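Long-range contacts in endoglucanase (Fervidobacterium pennivorans DSM 9078, PDB 6KDD), which probably hydrolyses beta-glucosidic bonds in cellulose-type glucans, as a (beta/alpha)8-barrel member of glycosyl hydrolase family 5: residues 53-58 with 315-320; 15-20 with 197-202. All blocks are in the same frame, centred on the assembly; numbering follows the deposited sequence.

In the fold
Both contacts tie an end of the chain to the eight-stranded parallel barrel. Contact 2 sets helix 13-20, at the N-terminus of the model, against strand 198-204, the sixth of the barrel; contact 1 sets helix 313-318, the last helix, against the turn between helix 45-53 and the second strand, 57-60. Their segments alternate along the chain in the order 15-20, 53-58, 197-202, 315-320, and their centres lie about 17 Å apart. They meet where S57 OG probably hydrogen-bonds I20 O over 2.6 Å, so the end of the N-terminal helix touches the start of the second strand. The first helix thus lies across the barrel's N-terminal end, the last on the turn entering the second strand.

Contact 1 of 2, residues 53-58 with 315-320; sequences RGFDSV and TAVVGE
One face of the F55 ring is covered by V318, whose CG2 makes a CH-pi contact at 3.8 Å from the ring centroid and 29° off the normal. The ring edge belongs to V317: its CG1 lies near the ring plane, 3.5 Å from F55 CE1. The guanidinium of R53 also has V318 CG2 over one face, while T315 OG1 and a water sit at its edge, in plane. R53 NH2 comes within 3.1 Å of T315 OG1, but the firmer partner of both side chains is E311, by a salt bridge to R53 and a hydrogen bond to T315. The water accepts from R53 NH1 at 3.0 Å and donates to G319 O, linking the arginine to the residue that follows helix 313-318.

In the (beta/alpha)8 barrel this is the alpha-to-beta turn ahead of the second strand, where G54 closes helix 45-53 with a Schellman motif. At its backbone angles a beta carbon would jam against the carbonyl O of R53 and also sit tight against V318 CG1. V318 divides its branches: CG1, anti to the backbone N (chi1 174°), lies 3.7 Å from R53 NH1, and CG2 is directed onto the phenyl ring. F55 reaches inward to I50, V24 and I301 as well, and an alanine at this position would probably open a gap beneath V318 CG2 and leave V317 CG1 without its aromatic neighbour. The R53 chain bends at chi2 (64°), which helps bring its guanidinium to T315 in the last helix, the two side chains crossing at about a right angle.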
# COMPACT_ATOMS: atom_id res chain seq x y z
N ARG A 53 -2.44 -10.94 16.33
CA ARG A 53 -2.71 -11.93 15.28
C ARG A 53 -1.41 -12.39 14.59
O ARG A 53 -1.40 -13.44 13.98
CB ARG A 53 -3.77 -11.40 14.30
CG ARG A 53 -4.14 -12.32 13.14
CD ARG A 53 -4.80 -13.56 13.81
NE ARG A 53 -5.25 -14.62 12.89
CZ ARG A 53 -4.45 -15.52 12.31
NH1 ARG A 53 -3.15 -15.54 12.57
NH2 ARG A 53 -4.98 -16.43 11.49
N GLY A 54 -0.31 -11.63 14.66
CA GLY A 54 0.92 -12.11 14.04
C GLY A 54 1.49 -11.22 12.94
O GLY A 54 2.47 -11.55 12.29
N PHE A 55 0.88 -10.05 12.71
CA PHE A 55 1.38 -9.14 11.69
C PHE A 55 2.60 -8.40 12.24
O PHE A 55 2.69 -8.15 13.45
CB PHE A 55 0.26 -8.14 11.29
CG PHE A 55 -0.81 -8.74 10.41
CD1 PHE A 55 -0.61 -8.86 9.04
CD2 PHE A 55 -2.00 -9.21 10.94
CE1 PHE A 55 -1.58 -9.45 8.23
CE2 PHE A 55 -2.98 -9.79 10.13
CZ PHE A 55 -2.78 -9.89 8.77
N ASP A 56 3.51 -8.04 11.33
CA ASP A 56 4.67 -7.19 11.59
C ASP A 56 4.40 -5.71 11.32
O ASP A 56 5.08 -4.84 11.89
CB ASP A 56 5.82 -7.59 10.67
CG ASP A 56 6.15 -9.05 10.91
OD1 ASP A 56 6.32 -9.37 12.08
OD2 ASP A 56 6.16 -9.85 9.92
N SER A 57 3.47 -5.42 10.41
CA SER A 57 3.39 -4.06 9.89
C SER A 57 1.96 -3.68 9.49
O SER A 57 1.10 -4.54 9.22
CB SER A 57 4.32 -3.88 8.71
OG SER A 57 3.89 -4.76 7.66
N VAL A 58 1.73 -2.36 9.42
CA VAL A 58 0.48 -1.83 8.88
C VAL A 58 0.79 -0.75 7.86
O VAL A 58 1.75 0.03 7.99
CB VAL A 58 -0.40 -1.22 10.00
CG1 VAL A 58 -1.12 -2.29 10.84
CG2 VAL A 58 0.35 -0.20 10.86
N THR A 315 -5.76 -16.73 8.05
CA THR A 315 -4.61 -17.63 8.05
C THR A 315 -3.91 -17.67 6.71
O THR A 315 -2.69 -17.77 6.64
CB THR A 315 -5.00 -19.07 8.46
OG1 THR A 315 -5.61 -18.96 9.74
CG2 THR A 315 -3.78 -19.96 8.56
N ALA A 316 -4.69 -17.60 5.62
CA ALA A 316 -4.15 -17.46 4.27
C ALA A 316 -3.19 -16.26 4.21
O ALA A 316 -2.16 -16.29 3.53
CB ALA A 316 -5.30 -17.28 3.28
N VAL A 317 -3.53 -15.20 4.94
CA VAL A 317 -2.70 -14.00 4.88
C VAL A 317 -1.45 -14.16 5.75
O VAL A 317 -0.35 -13.86 5.32
CB VAL A 317 -3.53 -12.78 5.32
CG1 VAL A 317 -2.67 -11.56 5.60
CG2 VAL A 317 -4.62 -12.51 4.29
N VAL A 318 -1.66 -14.56 7.01
CA VAL A 318 -0.63 -14.57 8.04
C VAL A 318 0.27 -15.81 7.94
O VAL A 318 1.46 -15.73 8.24
CB VAL A 318 -1.24 -14.45 9.45
CG1 VAL A 318 -0.16 -14.62 10.53
CG2 VAL A 318 -2.01 -13.13 9.64
N GLY A 319 -0.28 -16.97 7.58
CA GLY A 319 0.52 -18.20 7.48
C GLY A 319 0.91 -18.70 8.87
O GLY A 319 0.16 -18.49 9.82
N GLU A 320 2.09 -19.37 8.94
CA GLU A 320 2.74 -19.90 10.14
C GLU A 320 2.03 -21.16 10.62
O GLU A 320 1.64 -21.96 9.75
CB GLU A 320 2.76 -18.88 11.27
CG GLU A 320 3.94 -17.95 11.22
CD GLU A 320 4.13 -17.31 12.58
OE1 GLU A 320 3.11 -16.98 13.22
OE2 GLU A 320 5.30 -17.17 13.02
O HOH W 1 -1.97 -17.76 10.97

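Contact 2 of 2, residues 15-20 with 197-202; sequences EYNKII and RIIVSF
I199 presses its side chain against helix 13-20, which lies across the N-terminal end of the (beta/alpha)8 barrel, consistent with its closing that end, and here meets the sixth strand. The axes of the two short segments come within 9.5 Å, at 51° between their N-to-C directions, and I199, Y16 and R197 supply most of the buried surface. I199 CG1 stands anti to the carbonyl carbon (chi1 -64°), which sets CD1 against the helix, 3.8 Å from N17 CA. I20 meets it tip to tip, the two CD1 atoms 4.0 Å apart. F257 on the neighbouring strand 256-261 touches both isoleucines, so the apolar patch continues from one strand to the next.

N17 crosses I199 at a slant, its OD1 3.7 Å from I199 CG2. This amide is buried, yet its polar atoms are satisfied by the barrel: OD1 is hydrogen-bonded to S289 OG and ND2 to I256 O. Those bonds fix the rotation of the amide and join the helix to the starts of the seventh and eighth strands.

Toward the start of the strand the contact becomes aromatic and charged. Y16 also packs on I173 and F138, and its hydroxyl is hydrogen-bonded to E135. Its ring slants across R197, the ring and guanidinium planes being 42° apart, which is well short of a parallel stack. Contact is made by one corner of the ring: Y16 CE2 stands 3.7 Å above the guanidinium plane, offset toward its rim, with R197 NE as its nearest atom at 3.8 Å.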
# COMPACT_ATOMS: atom_id res chain seq x y z
N GLU A 15 17.26 -5.31 4.83
CA GLU A 15 16.99 -5.64 6.22
C GLU A 15 15.74 -4.89 6.70
O GLU A 15 14.96 -5.43 7.48
CB GLU A 15 18.26 -5.48 7.07
CG GLU A 15 19.28 -6.59 6.82
CD GLU A 15 18.89 -7.90 7.50
OE1 GLU A 15 18.81 -7.91 8.75
OE2 GLU A 15 18.63 -8.91 6.80
N TYR A 16 15.54 -3.66 6.18
CA TYR A 16 14.35 -2.86 6.44
C TYR A 16 13.08 -3.51 5.85
O TYR A 16 12.04 -3.58 6.51
CB TYR A 16 14.52 -1.43 5.92
CG TYR A 16 15.35 -0.56 6.84
CD1 TYR A 16 14.81 -0.03 8.00
CD2 TYR A 16 16.70 -0.36 6.59
CE1 TYR A 16 15.58 0.72 8.88
CE2 TYR A 16 17.49 0.39 7.45
CZ TYR A 16 16.93 0.92 8.60
OH TYR A 16 17.70 1.66 9.45
N ASN A 17 13.21 -4.04 4.62
CA ASN A 17 12.09 -4.69 3.96
C ASN A 17 11.63 -5.83 4.84
O ASN A 17 10.43 -6.11 4.95
CB ASN A 17 12.49 -5.26 2.60
CG ASN A 17 11.28 -5.54 1.73
OD1 ASN A 17 10.31 -4.77 1.77
ND2 ASN A 17 11.35 -6.59 0.92
N LYS A 18 12.59 -6.51 5.46
CA LYS A 18 12.25 -7.59 6.36
C LYS A 18 11.44 -7.11 7.57
O LYS A 18 10.77 -7.94 8.19
CB LYS A 18 13.49 -8.34 6.83
CG LYS A 18 14.04 -9.32 5.80
CD LYS A 18 15.44 -9.83 6.13
CE LYS A 18 16.11 -10.42 4.91
NZ LYS A 18 16.94 -11.59 5.27
N ILE A 19 11.50 -5.82 7.96
CA ILE A 19 10.66 -5.47 9.10
C ILE A 19 9.27 -5.02 8.63
O ILE A 19 8.40 -4.81 9.47
CB ILE A 19 11.29 -4.48 10.11
CG1 ILE A 19 11.45 -3.08 9.51
CG2 ILE A 19 12.58 -5.05 10.73
CD1 ILE A 19 11.50 -1.99 10.55
N ILE A 20 9.04 -4.89 7.32
CA ILE A 20 7.67 -4.87 6.83
C ILE A 20 7.06 -6.25 7.04
O ILE A 20 5.98 -6.37 7.63
CB ILE A 20 7.63 -4.45 5.36
CG1 ILE A 20 8.25 -3.06 5.22
CG2 ILE A 20 6.20 -4.46 4.84
CD1 ILE A 20 8.50 -2.59 3.82
N ARG A 197 18.08 3.77 0.39
CA ARG A 197 17.04 3.64 1.41
C ARG A 197 15.67 3.73 0.75
O ARG A 197 14.78 4.42 1.27
CB ARG A 197 17.20 4.69 2.50
CG ARG A 197 18.35 4.39 3.45
CD ARG A 197 17.97 3.30 4.43
NE ARG A 197 19.03 3.15 5.40
CZ ARG A 197 20.10 2.39 5.20
NH1 ARG A 197 20.24 1.69 4.08
NH2 ARG A 197 21.03 2.32 6.14
N ILE A 198 15.52 3.03 -0.38
CA ILE A 198 14.23 2.95 -1.05
C ILE A 198 13.82 1.49 -1.19
O ILE A 198 14.65 0.56 -1.21
CB ILE A 198 14.15 3.72 -2.40
CG1 ILE A 198 15.19 3.23 -3.41
CG2 ILE A 198 14.17 5.23 -2.23
CD1 ILE A 198 14.94 3.72 -4.83
N ILE A 199 12.49 1.30 -1.26
CA ILE A 199 11.88 0.01 -1.51
C ILE A 199 10.86 0.23 -2.62
O ILE A 199 10.14 1.20 -2.65
CB ILE A 199 11.29 -0.63 -0.22
CG1 ILE A 199 12.38 -0.94 0.81
CG2 ILE A 199 10.48 -1.89 -0.53
CD1 ILE A 199 11.87 -1.30 2.19
N VAL A 200 10.89 -0.66 -3.61
CA VAL A 200 9.98 -0.51 -4.73
C VAL A 200 8.73 -1.33 -4.42
O VAL A 200 8.83 -2.43 -3.87
CB VAL A 200 10.65 -0.98 -6.04
CG1 VAL A 200 9.66 -1.02 -7.18
CG2 VAL A 200 11.80 -0.02 -6.39
N SER A 201 7.55 -0.82 -4.80
CA SER A 201 6.33 -1.55 -4.47
C SER A 201 5.49 -1.86 -5.71
O SER A 201 5.35 -1.02 -6.59
CB SER A 201 5.47 -0.69 -3.54
OG SER A 201 4.41 -1.49 -3.03
N PHE A 202 4.88 -3.05 -5.75
CA PHE A 202 3.83 -3.33 -6.73
C PHE A 202 2.58 -3.81 -5.98
O PHE A 202 2.68 -4.32 -4.86
CB PHE A 202 4.23 -4.34 -7.82
CG PHE A 202 4.31 -5.80 -7.47
CD1 PHE A 202 5.35 -6.28 -6.67
CD2 PHE A 202 3.37 -6.72 -7.95
CE1 PHE A 202 5.42 -7.61 -6.29
CE2 PHE A 202 3.47 -8.07 -7.61
CZ PHE A 202 4.47 -8.51 -6.75